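Local coordinates for post-proline cleaving enzyme (Rickettsia typhi, PDB 4HVT), which probably cleaves peptides after proline, as a serine peptidase of the prolyl oligopeptidase family, at residues 135-139 against 192-196; 143-147 against 189-193; 156-160 against 172-176; 249-253 against 404-408. All coordinates share one frame; numbering follows the deposited sequence. Where two conformers were deposited one is given.

Interaction 1 (135-139 against 192-196); sequences SNCFQ and WINKD
Cys137 covers one face of the Trp192 indole with its CB and SG. Cys137 CB stands 3.7 Å from the centroid of the Trp192 five-membered ring, a CH-pi contact. Cys137 SG sits 4.0 Å from the centroid of the Trp192 six-membered ring, a sulfur-aromatic contact. With SG turned opposite the backbone N (chi1 -179°), both atoms cover the indole at once. The indole N-H is used in the ring plane: Trp192 NE1 donates to Ser135 O at 3.1 Å and 166°. That donor stands above the Ser135 carbonyl plane, and the same oxygen probably also accepts from the backbone N of Leu145. The contact joins two neighbouring blades of the N-terminal beta-propeller. Segment 135-139 leaves the first strand of one blade; 192-196 turns a corner after the first strand of the next. Gln139 folds back at its second torsion (chi2 72°), which brings NE2 to 3.4 Å from Asn194 CA. Gln139 NE2 donates at 2.6 Å to water 2, which in turn donates weakly to Trp192 O. NE2 also makes a weak bond to Cys137 SG. Gln139 CB rests on Lys195 CB at 4.0 Å, while Lys195 NZ forms a salt bridge with Asp196 OD2.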
loop_
_atom_site.group_PDB
_atom_site.type_symbol
_atom_site.label_atom_id
_atom_site.label_comp_id
_atom_site.label_asym_id
_atom_site.label_seq_id
_atom_site.Cartn_x
_atom_site.Cartn_y
_atom_site.Cartn_z
ATOM N N SER A 135 11.421 5.192 -13.829
ATOM C CA SER A 135 10.758 4.993 -15.111
ATOM C C SER A 135 11.817 5.070 -16.214
ATOM O O SER A 135 12.550 6.079 -16.327
ATOM C CB SER A 135 9.733 6.075 -15.379
ATOM O OG SER A 135 9.097 5.730 -16.587
ATOM N N ASN A 136 11.881 4.014 -17.021
ATOM C CA ASN A 136 12.864 3.883 -18.070
ATOM C C ASN A 136 12.338 4.394 -19.423
ATOM O O ASN A 136 11.165 4.235 -19.752
ATOM C CB ASN A 136 13.258 2.378 -18.173
ATOM C CG ASN A 136 14.485 2.129 -19.005
ATOM O OD1 ASN A 136 14.537 1.119 -19.702
ATOM N ND2 ASN A 136 15.490 2.993 -18.939
ATOM N N CYS A 137 13.200 5.055 -20.186
ATOM C CA CYS A 137 12.823 5.637 -21.472
ATOM C C CYS A 137 12.866 4.557 -22.562
ATOM O O CYS A 137 13.898 3.952 -22.770
ATOM C CB CYS A 137 13.801 6.746 -21.844
ATOM S SG CYS A 137 13.397 7.536 -23.409
ATOM N N PHE A 138 11.802 4.397 -23.324
ATOM C CA PHE A 138 11.788 3.325 -24.332
ATOM C C PHE A 138 12.688 3.667 -25.513
ATOM O O PHE A 138 13.323 2.784 -26.068
ATOM C CB PHE A 138 10.346 3.036 -24.796
ATOM C CG PHE A 138 10.254 1.968 -25.864
ATOM C CD1 PHE A 138 10.386 0.656 -25.537
ATOM C CD2 PHE A 138 10.035 2.326 -27.209
ATOM C CE1 PHE A 138 10.313 -0.321 -26.507
ATOM C CE2 PHE A 138 9.961 1.338 -28.185
ATOM C CZ PHE A 138 10.079 0.030 -27.818
ATOM N N GLN A 139 12.732 4.931 -25.878
ATOM C CA GLN A 139 13.452 5.393 -27.059
ATOM C C GLN A 139 14.975 5.426 -26.783
ATOM O O GLN A 139 15.776 5.223 -27.679
ATOM C CB GLN A 139 12.944 6.762 -27.481
ATOM C CG GLN A 139 11.465 6.820 -27.921
ATOM C CD GLN A 139 10.377 6.667 -26.829
ATOM O OE1 GLN A 139 9.316 6.138 -27.166
ATOM N NE2 GLN A 139 10.577 7.165 -25.561
ATOM N N TRP A 192 7.510 9.227 -19.670
ATOM C CA TRP A 192 8.188 9.591 -20.906
ATOM C C TRP A 192 7.214 9.648 -22.111
ATOM O O TRP A 192 6.368 8.758 -22.261
ATOM C CB TRP A 192 9.295 8.601 -21.243
ATOM C CG TRP A 192 10.462 8.571 -20.353
ATOM C CD1 TRP A 192 10.631 7.751 -19.287
ATOM C CD2 TRP A 192 11.642 9.368 -20.429
ATOM N NE1 TRP A 192 11.847 7.931 -18.720
ATOM C CE2 TRP A 192 12.482 8.961 -19.369
ATOM C CE3 TRP A 192 12.065 10.412 -21.248
ATOM C CZ2 TRP A 192 13.709 9.518 -19.144
ATOM C CZ3 TRP A 192 13.306 10.970 -21.017
ATOM C CH2 TRP A 192 14.123 10.493 -19.976
ATOM N N ILE A 193 7.334 10.673 -22.957
ATOM C CA ILE A 193 6.594 10.841 -24.234
ATOM C C ILE A 193 7.562 10.332 -25.357
ATOM O O ILE A 193 7.196 9.524 -26.287
ATOM C CB ILE A 193 6.152 12.357 -24.408
ATOM C CG1 ILE A 193 5.062 12.826 -23.414
ATOM C CG2 ILE A 193 5.625 12.708 -25.791
ATOM C CD1 ILE A 193 3.815 11.970 -23.346
ATOM N N ASN A 194 8.786 10.858 -25.324
ATOM C CA ASN A 194 9.818 10.439 -26.222
ATOM C C ASN A 194 11.151 10.726 -25.534
ATOM O O ASN A 194 11.153 11.152 -24.388
ATOM C CB ASN A 194 9.663 11.030 -27.637
ATOM C CG ASN A 194 9.791 12.552 -27.705
ATOM O OD1 ASN A 194 10.563 13.172 -26.976
ATOM N ND2 ASN A 194 9.025 13.186 -28.629
ATOM N N LYS A 195 12.278 10.558 -26.214
ATOM C CA LYS A 195 13.530 10.703 -25.511
ATOM C C LYS A 195 13.799 12.127 -25.007
ATOM O O LYS A 195 14.659 12.309 -24.114
ATOM C CB LYS A 195 14.698 10.236 -26.362
ATOM C CG LYS A 195 14.961 11.085 -27.572
ATOM C CD LYS A 195 16.066 10.430 -28.397
ATOM C CE LYS A 195 16.339 11.241 -29.621
ATOM N NZ LYS A 195 16.733 12.664 -29.422
ATOM N N ASP A 196 13.028 13.085 -25.514
ATOM C CA ASP A 196 13.187 14.507 -25.197
ATOM C C ASP A 196 11.935 15.184 -24.656
ATOM O O ASP A 196 11.873 16.430 -24.619
ATOM C CB ASP A 196 13.688 15.295 -26.419
ATOM C CG ASP A 196 15.041 14.791 -26.921
ATOM O OD1 ASP A 196 15.938 14.579 -26.084
ATOM O OD2 ASP A 196 15.214 14.625 -28.173
HETATM O O HOH W 1 7.499 6.580 -18.314
HETATM O O HOH W 2 8.311 6.923 -24.265
#

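Interaction 2 (143-147 against 189-193); sequences RYLIS and YPTWI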
loop_
_atom_site.group_PDB
_atom_site.type_symbol
_atom_site.label_atom_id
_atom_site.label_comp_id
_atom_site.label_asym_id
_atom_site.label_seq_id
_atom_site.Cartn_x
_atom_site.Cartn_y
_atom_site.Cartn_z
ATOM N N ARG A 143 18.281 5.910 -20.260
ATOM C CA ARG A 143 17.793 7.050 -19.476
ATOM C C ARG A 143 16.676 6.599 -18.559
ATOM O O ARG A 143 15.755 5.910 -18.989
ATOM C CB ARG A 143 17.323 8.231 -20.389
ATOM C CG ARG A 143 18.428 9.000 -21.077
ATOM C CD ARG A 143 19.346 9.698 -20.092
ATOM N NE ARG A 143 20.509 10.270 -20.761
ATOM C CZ ARG A 143 20.588 11.475 -21.316
ATOM N NH1 ARG A 143 19.569 12.303 -21.317
ATOM N NH2 ARG A 143 21.713 11.835 -21.918
ATOM N N TYR A 144 16.763 7.009 -17.285
ATOM C CA TYR A 144 15.766 6.739 -16.265
ATOM C C TYR A 144 15.367 8.036 -15.606
ATOM O O TYR A 144 16.182 8.931 -15.496
ATOM C CB TYR A 144 16.330 5.814 -15.167
ATOM C CG TYR A 144 16.505 4.375 -15.573
ATOM C CD1 TYR A 144 17.616 3.985 -16.312
ATOM C CD2 TYR A 144 15.568 3.406 -15.227
ATOM C CE1 TYR A 144 17.801 2.663 -16.678
ATOM C CE2 TYR A 144 15.759 2.075 -15.578
ATOM C CZ TYR A 144 16.864 1.711 -16.299
ATOM O OH TYR A 144 16.994 0.383 -16.661
ATOM N N LEU A 145 14.106 8.168 -15.219
ATOM C CA LEU A 145 13.691 9.233 -14.300
ATOM C C LEU A 145 13.611 8.596 -12.929
ATOM O O LEU A 145 12.858 7.649 -12.745
ATOM C CB LEU A 145 12.329 9.800 -14.721
ATOM C CG LEU A 145 12.408 10.412 -16.102
ATOM C CD1 LEU A 145 10.999 10.549 -16.675
ATOM C CD2 LEU A 145 13.158 11.737 -16.152
ATOM N N ILE A 146 14.420 9.070 -11.992
ATOM C CA ILE A 146 14.457 8.506 -10.655
ATOM C C ILE A 146 13.563 9.321 -9.750
ATOM O O ILE A 146 13.876 10.467 -9.507
ATOM C CB ILE A 146 15.895 8.467 -10.047
ATOM C CG1 ILE A 146 16.941 7.940 -11.045
ATOM C CG2 ILE A 146 15.898 7.709 -8.737
ATOM C CD1 ILE A 146 16.758 6.519 -11.470
ATOM N N SER A 147 12.477 8.722 -9.247
ATOM C CA SER A 147 11.596 9.363 -8.265
ATOM C C SER A 147 12.158 9.295 -6.863
ATOM O O SER A 147 12.719 8.266 -6.452
ATOM C CB SER A 147 10.219 8.736 -8.281
ATOM O OG SER A 147 9.549 9.030 -9.507
ATOM N N TYR A 189 4.633 12.039 -10.410
ATOM C CA TYR A 189 5.402 11.054 -11.137
ATOM C C TYR A 189 5.421 11.389 -12.629
ATOM O O TYR A 189 4.373 11.805 -13.202
ATOM C CB TYR A 189 4.770 9.659 -11.018
ATOM C CG TYR A 189 4.859 8.978 -9.697
ATOM C CD1 TYR A 189 6.044 8.415 -9.246
ATOM C CD2 TYR A 189 3.722 8.805 -8.941
ATOM C CE1 TYR A 189 6.082 7.729 -8.006
ATOM C CE2 TYR A 189 3.747 8.141 -7.728
ATOM C CZ TYR A 189 4.911 7.606 -7.273
ATOM O OH TYR A 189 4.865 6.971 -6.052
ATOM N N PRO A 190 6.589 11.227 -13.269
ATOM C CA PRO A 190 6.669 11.555 -14.713
ATOM C C PRO A 190 6.526 10.333 -15.598
ATOM O O PRO A 190 6.873 9.204 -15.190
ATOM C CB PRO A 190 8.069 12.121 -14.854
ATOM C CG PRO A 190 8.872 11.313 -13.822
ATOM C CD PRO A 190 7.918 11.137 -12.666
ATOM N N THR A 191 6.051 10.594 -16.824
ATOM C CA THR A 191 5.889 9.622 -17.873
ATOM C C THR A 191 6.658 10.111 -19.111
ATOM O O THR A 191 6.531 11.224 -19.528
ATOM C CB THR A 191 4.401 9.405 -18.197
ATOM O OG1 THR A 191 3.775 8.820 -17.048
ATOM C CG2 THR A 191 4.210 8.447 -19.406
ATOM N N TRP A 192 7.510 9.227 -19.670
ATOM C CA TRP A 192 8.188 9.591 -20.906
ATOM C C TRP A 192 7.214 9.648 -22.111
ATOM O O TRP A 192 6.368 8.758 -22.261
ATOM C CB TRP A 192 9.295 8.601 -21.243
ATOM C CG TRP A 192 10.462 8.571 -20.353
ATOM C CD1 TRP A 192 10.631 7.751 -19.287
ATOM C CD2 TRP A 192 11.642 9.368 -20.429
ATOM N NE1 TRP A 192 11.847 7.931 -18.720
ATOM C CE2 TRP A 192 12.482 8.961 -19.369
ATOM C CE3 TRP A 192 12.065 10.412 -21.248
ATOM C CZ2 TRP A 192 13.709 9.518 -19.144
ATOM C CZ3 TRP A 192 13.306 10.970 -21.017
ATOM C CH2 TRP A 192 14.123 10.493 -19.976
ATOM N N ILE A 193 7.334 10.673 -22.957
ATOM C CA ILE A 193 6.594 10.841 -24.234
ATOM C C ILE A 193 7.562 10.332 -25.357
ATOM O O ILE A 193 7.196 9.524 -26.287
ATOM C CB ILE A 193 6.152 12.357 -24.408
ATOM C CG1 ILE A 193 5.062 12.826 -23.414
ATOM C CG2 ILE A 193 5.625 12.708 -25.791
ATOM C CD1 ILE A 193 3.815 11.970 -23.346
#
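This is a buried apolar contact between facing strands of two adjacent propeller blades. Leu145 on strand 143-150 meets Pro190 and Trp192 on strand 190-192. The two short strand segments run antiparallel, with axes 8.7 Å apart at closest approach and directions 171° apart. No hydrogen bond passes between them; the contact is made mainly by side chains. Leu145 and Trp192 carry most of it. Leu145 CD1 lies over the Trp192 indole, 3.6 Å from the centroid of the five-membered ring and shifted toward the rim. This is the face opposite the one covered by Cys137, so the indole is held flat between a thiol side chain and a leucine methyl. Leu145 CG comes to 3.4 Å from Trp192 CZ2, which is tight packing. The extended second torsion of Leu145 (chi2 162°) lets the same CD1 reach Pro190 CG at 3.6 Å. One methyl thus touches both the indole and the pyrrolidine ring. At one end of the contact, Arg143 CB approaches Trp192 CH2 at 3.9 Å. The guanidinium leads away to a salt bridge with Asp162. At the other end, Ser147 OG meets the edge of the Tyr189 ring, 3.6 Å from CD1. Strand 143-150 is flanked in its sheet by strands 129-136 and 155-162, and Phe158 of the latter also packs on Pro190. On the opposing blade, strand 197-200 lies beside strand 190-192 and adds Ile198 against both Leu145 and Trp192.

Interaction 3 (156-160 against 172-176); sequences MFFRE and GFEPI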
loop_
_atom_site.group_PDB
_atom_site.type_symbol
_atom_site.label_atom_id
_atom_site.label_comp_id
_atom_site.label_asym_id
_atom_site.label_seq_id
_atom_site.Cartn_x
_atom_site.Cartn_y
_atom_site.Cartn_z
ATOM N N MET A 156 6.911 14.618 -3.715
ATOM C CA MET A 156 8.082 14.008 -4.333
ATOM C C MET A 156 8.518 14.775 -5.598
ATOM O O MET A 156 7.819 15.694 -6.063
ATOM C CB MET A 156 7.825 12.550 -4.631
ATOM C CG MET A 156 6.604 12.253 -5.472
ATOM S SD MET A 156 6.374 10.437 -5.714
ATOM C CE MET A 156 6.235 9.805 -4.128
ATOM N N PHE A 157 9.695 14.411 -6.084
ATOM C CA PHE A 157 10.326 15.030 -7.256
ATOM C C PHE A 157 11.041 13.901 -7.998
ATOM O O PHE A 157 10.772 12.724 -7.740
ATOM C CB PHE A 157 11.281 16.164 -6.847
ATOM C CG PHE A 157 12.312 15.765 -5.886
ATOM C CD1 PHE A 157 12.015 15.619 -4.541
ATOM C CD2 PHE A 157 13.614 15.489 -6.316
ATOM C CE1 PHE A 157 12.977 15.226 -3.647
ATOM C CE2 PHE A 157 14.586 15.123 -5.406
ATOM C CZ PHE A 157 14.255 14.982 -4.084
ATOM N N PHE A 158 11.861 14.239 -8.979
ATOM C CA PHE A 158 12.588 13.212 -9.719
ATOM C C PHE A 158 13.815 13.847 -10.289
ATOM O O PHE A 158 13.916 15.060 -10.354
ATOM C CB PHE A 158 11.754 12.623 -10.850
ATOM C CG PHE A 158 11.131 13.681 -11.734
ATOM C CD1 PHE A 158 11.815 14.140 -12.856
ATOM C CD2 PHE A 158 9.879 14.111 -11.474
ATOM C CE1 PHE A 158 11.247 15.134 -13.650
ATOM C CE2 PHE A 158 9.303 15.103 -12.259
ATOM C CZ PHE A 158 9.987 15.582 -13.372
ATOM N N ARG A 159 14.762 13.015 -10.726
ATOM C CA ARG A 159 15.927 13.480 -11.427
ATOM C C ARG A 159 16.256 12.491 -12.523
ATOM O O ARG A 159 16.207 11.260 -12.307
ATOM C CB ARG A 159 17.141 13.566 -10.513
ATOM C CG ARG A 159 17.029 14.555 -9.404
ATOM C CD ARG A 159 18.297 14.496 -8.572
ATOM N NE ARG A 159 19.468 14.954 -9.301
ATOM C CZ ARG A 159 20.694 14.992 -8.779
ATOM N NH1 ARG A 159 20.915 14.539 -7.545
ATOM N NH2 ARG A 159 21.702 15.437 -9.494
ATOM N N GLU A 160 16.608 12.993 -13.689
ATOM C CA GLU A 160 16.999 12.122 -14.811
ATOM C C GLU A 160 18.409 11.564 -14.637
ATOM O O GLU A 160 19.299 12.259 -14.176
ATOM C CB GLU A 160 16.948 12.935 -16.104
ATOM C CG GLU A 160 17.007 12.081 -17.365
ATOM C CD GLU A 160 17.066 12.888 -18.634
ATOM O OE1 GLU A 160 17.030 14.142 -18.593
ATOM O OE2 GLU A 160 17.127 12.260 -19.701
ATOM N N GLY A 172 19.493 17.666 -16.901
ATOM C CA GLY A 172 18.425 16.789 -17.356
ATOM C C GLY A 172 17.099 17.116 -16.727
ATOM O O GLY A 172 16.995 18.071 -15.950
ATOM N N PHE A 173 16.076 16.320 -17.028
ATOM C CA PHE A 173 14.758 16.501 -16.413
ATOM C C PHE A 173 14.782 16.390 -14.883
ATOM O O PHE A 173 15.134 15.331 -14.334
ATOM C CB PHE A 173 13.743 15.525 -16.996
ATOM C CG PHE A 173 13.345 15.841 -18.413
ATOM C CD1 PHE A 173 12.519 16.932 -18.692
ATOM C CD2 PHE A 173 13.720 15.005 -19.455
ATOM C CE1 PHE A 173 12.164 17.189 -19.963
ATOM C CE2 PHE A 173 13.337 15.274 -20.781
ATOM C CZ PHE A 173 12.543 16.346 -21.007
ATOM N N GLU A 174 14.368 17.473 -14.231
ATOM C CA GLU A 174 14.334 17.599 -12.754
ATOM C C GLU A 174 13.492 18.851 -12.545
ATOM O O GLU A 174 13.785 19.867 -13.206
ATOM C CB GLU A 174 15.735 17.824 -12.247
ATOM C CG GLU A 174 15.783 18.079 -10.756
ATOM C CD GLU A 174 17.153 18.500 -10.261
ATOM O OE1 GLU A 174 17.979 18.977 -11.063
ATOM O OE2 GLU A 174 17.382 18.377 -9.027
ATOM N N PRO A 175 12.469 18.791 -11.680
ATOM C CA PRO A 175 11.544 19.903 -11.642
ATOM C C PRO A 175 12.046 21.080 -10.803
ATOM O O PRO A 175 11.614 21.257 -9.693
ATOM C CB PRO A 175 10.289 19.289 -11.057
ATOM C CG PRO A 175 10.791 18.229 -10.137
ATOM C CD PRO A 175 12.002 17.677 -10.853
ATOM N N ILE A 176 12.887 21.890 -11.394
ATOM C CA ILE A 176 13.474 23.054 -10.760
ATOM C C ILE A 176 13.160 24.314 -11.549
ATOM O O ILE A 176 13.094 24.299 -12.786
ATOM C CB ILE A 176 14.998 22.918 -10.579
ATOM C CG1 ILE A 176 15.743 22.676 -11.891
ATOM C CG2 ILE A 176 15.294 21.729 -9.683
ATOM C CD1 ILE A 176 17.241 22.952 -11.809
HETATM O O HOH W 3 19.584 16.681 -11.718
#
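Segments 156-160 and 172-176 run in opposite directions, 171° apart, and Glu160 N donates to Phe173 O at 2.8 Å. The Glu160 side chain adds a second bond next to it. Its chain is extended, and Glu160 OE1 accepts from Phe173 N at 2.8 Å and 160°, on the anti side of the carboxylate. Glu160 OE2 forms salt bridges with Arg143 and Arg223, which would favour the charged form of this buried acid. Further along, Pro175 CD sits over the centre of the Phe158 ring, 3.8 Å from its centroid, in a CH-pi contact. Phe158 CG lies between the backbone N and the carbonyl carbon (chi1 50°), which swings the ring toward the loop. Pro175 CG also touches Phe157 CB at 3.9 Å. Phe158 O is buried without a hydrogen-bond partner; the CA-H of Glu174 points at it, with CA 3.5 Å from that oxygen. Arg159 and Glu174 lie side by side with guanidinium and carboxylate nearly parallel. Arg159 NE and Glu174 OE2 are 4.0 Å apart, but the oxygen lies well out of the guanidinium plane; the charges attract without a salt bridge. Water 3 joins them, accepting from Arg159 NE and donating weakly to Glu174 OE1. Pro175 is the centre of an inverse gamma turn. The loop belongs to the same blade as strand 155-162, which pairs with strand 143-150. Phe158 and Phe173 both reach Ile198 on strand 197-200 of the next blade, and their rings make T-shaped contacts with Phe200 and Trp221 respectively.

Interaction 4 (249-253 against 404-408); sequences LSDTI and YEEEE
The flat group at the centre of this contact is the Glu405 carboxylate, which meets carbon atoms of 249-253 at both oxygens. Ser250 CB approaches OE1 of Glu405 at 3.3 Å. The end of Ile253 comes to the other oxygen, with CD1 3.8 Å from Glu405 OE2, and the two side chains cross at about a right angle. OE2 accepts a hydrogen bond from the backbone N of Lys299. No ring of either segment joins in, but Phe138 packs from outside against Thr252 and Glu406. Thr252 CG2 lies across the Glu406 chain, 3.7 Å from its CB. The other branch, Thr252 OG1, sits between the backbone N and the carbonyl carbon (chi1 61°) and shares a hydrogen bond of 2.8 Å with Ser250 OG. Tyr404 to Glu407 form a type I beta turn; in 249-253, Ile253 N hydrogen-bonds back to Ser250 O. The segments sit in loops after the first strands of two propeller blades that are not adjacent, so the contact reaches between separated blades. This is consistent with loops closing in around one end of the propeller axis. Two waters join the segments. Water 4 accepts from Ser250 N and donates to Glu405 OE1 at 2.7 Å. Water 5 bonds to Ser250 OG and, weakly, to Glu406 N. With no direct hydrogen bond or salt bridge across, the segments are held by van der Waals contact and water, and the Glu405 carboxylate has water and the backbone N-H of Lys299 among its polar partners.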
loop_
_atom_site.group_PDB
_atom_site.type_symbol
_atom_site.label_atom_id
_atom_site.label_comp_id
_atom_site.label_asym_id
_atom_site.label_seq_id
_atom_site.Cartn_x
_atom_site.Cartn_y
_atom_site.Cartn_z
ATOM N N LEU A 249 -0.806 1.626 -23.220
ATOM C CA LEU A 249 -0.283 0.310 -23.694
ATOM C C LEU A 249 1.175 0.157 -23.333
ATOM O O LEU A 249 1.796 1.054 -22.794
ATOM C CB LEU A 249 -0.422 0.147 -25.201
ATOM C CG LEU A 249 -1.801 0.487 -25.772
ATOM C CD1 LEU A 249 -1.852 0.391 -27.260
ATOM C CD2 LEU A 249 -2.840 -0.471 -25.156
ATOM N N SER A 250 1.735 -1.036 -23.583
ATOM C CA SER A 250 3.179 -1.209 -23.506
ATOM C C SER A 250 3.858 -0.250 -24.504
ATOM O O SER A 250 3.368 -0.113 -25.572
ATOM C CB SER A 250 3.520 -2.645 -23.946
ATOM O OG SER A 250 4.931 -2.794 -24.084
ATOM N N ASP A 251 4.986 0.368 -24.154
ATOM C CA ASP A 251 5.786 1.157 -25.069
ATOM C C ASP A 251 6.123 0.336 -26.330
ATOM O O ASP A 251 6.364 0.886 -27.370
ATOM C CB ASP A 251 7.095 1.603 -24.453
ATOM C CG ASP A 251 6.957 2.796 -23.522
ATOM O OD1 ASP A 251 6.245 3.741 -23.890
ATOM O OD2 ASP A 251 7.600 2.820 -22.457
ATOM N N THR A 252 6.191 -1.003 -26.209
ATOM C CA THR A 252 6.546 -1.783 -27.393
ATOM C C THR A 252 5.435 -1.792 -28.438
ATOM O O THR A 252 5.679 -2.177 -29.602
ATOM C CB THR A 252 6.882 -3.271 -27.099
ATOM O OG1 THR A 252 5.733 -3.904 -26.521
ATOM C CG2 THR A 252 8.049 -3.393 -26.151
ATOM N N ILE A 253 4.236 -1.411 -28.040
ATOM C CA ILE A 253 3.090 -1.300 -28.923
ATOM C C ILE A 253 2.836 0.167 -29.267
ATOM O O ILE A 253 2.607 0.484 -30.439
ATOM C CB ILE A 253 1.880 -1.918 -28.227
ATOM C CG1 ILE A 253 2.243 -3.324 -27.669
ATOM C CG2 ILE A 253 0.684 -1.961 -29.151
ATOM C CD1 ILE A 253 2.507 -4.392 -28.708
ATOM N N TYR A 404 7.130 -7.345 -17.700
ATOM C CA TYR A 404 6.849 -6.304 -18.730
ATOM C C TYR A 404 6.567 -6.971 -20.049
ATOM O O TYR A 404 7.139 -8.008 -20.400
ATOM C CB TYR A 404 8.061 -5.419 -18.978
ATOM C CG TYR A 404 8.654 -4.692 -17.820
ATOM C CD1 TYR A 404 8.195 -3.473 -17.434
ATOM C CD2 TYR A 404 9.759 -5.215 -17.184
ATOM C CE1 TYR A 404 8.786 -2.772 -16.391
ATOM C CE2 TYR A 404 10.354 -4.545 -16.138
ATOM C CZ TYR A 404 9.876 -3.336 -15.753
ATOM O OH TYR A 404 10.472 -2.654 -14.708
ATOM N N GLU A 405 5.678 -6.385 -20.823
ATOM C CA GLU A 405 5.403 -6.940 -22.147
ATOM C C GLU A 405 6.671 -6.916 -23.009
ATOM O O GLU A 405 6.756 -7.661 -23.965
ATOM C CB GLU A 405 4.247 -6.158 -22.825
ATOM C CG GLU A 405 3.713 -6.816 -24.073
ATOM C CD GLU A 405 2.393 -6.243 -24.572
ATOM O OE1 GLU A 405 1.766 -5.420 -23.856
ATOM O OE2 GLU A 405 2.046 -6.618 -25.715
ATOM N N GLU A 406 7.627 -6.055 -22.711
ATOM C CA GLU A 406 8.868 -6.012 -23.495
ATOM C C GLU A 406 9.698 -7.305 -23.285
ATOM O O GLU A 406 10.474 -7.688 -24.148
ATOM C CB GLU A 406 9.725 -4.812 -23.165
ATOM C CG GLU A 406 10.928 -4.761 -24.105
ATOM C CD GLU A 406 11.637 -3.447 -24.152
ATOM O OE1 GLU A 406 11.079 -2.444 -23.673
ATOM O OE2 GLU A 406 12.766 -3.450 -24.683
ATOM N N GLU A 407 9.527 -7.965 -22.154
ATOM C CA GLU A 407 10.368 -9.080 -21.736
ATOM C C GLU A 407 9.613 -10.421 -21.846
ATOM O O GLU A 407 8.466 -10.563 -21.389
ATOM C CB GLU A 407 10.808 -8.861 -20.268
ATOM C CG GLU A 407 11.710 -7.663 -20.061
ATOM C CD GLU A 407 13.103 -7.837 -20.643
ATOM O OE1 GLU A 407 13.566 -8.988 -20.854
ATOM O OE2 GLU A 407 13.744 -6.804 -20.883
ATOM N N GLU A 408 10.274 -11.438 -22.407
ATOM C CA GLU A 408 9.761 -12.813 -22.370
ATOM C C GLU A 408 9.785 -13.446 -20.959
ATOM O O GLU A 408 8.909 -14.203 -20.659
ATOM C CB GLU A 408 10.586 -13.717 -23.302
ATOM C CG GLU A 408 10.305 -13.330 -24.751
ATOM C CD GLU A 408 11.170 -14.012 -25.768
ATOM O OE1 GLU A 408 12.327 -14.353 -25.441
ATOM O OE2 GLU A 408 10.679 -14.181 -26.913
HETATM O O HOH W 4 0.143 -3.428 -24.547
HETATM O O HOH W 5 6.817 -3.240 -21.780
#

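Overall arrangement
All four contacts lie in the N-terminal beta-propeller. Interactions 1 and 2 join two adjacent blades; interaction 3 packs a loop on its own blade beside them. Centres are 7 Å apart for interactions 1 and 2 and 9 Å for 2 and 3. Their first segments lie on consecutive strands of one antiparallel sheet, 129-136, 143-150 and 155-162. Interactions 1 and 2 share Trp192, and along the chain interaction 3 is nested inside the loops closed by both. Interaction 4 follows later in the chain. Its centre is about 13 Å from that of interaction 1, which it touches through Phe138. Together the contacts join neighbouring blades through their strands and distant blades through their loops.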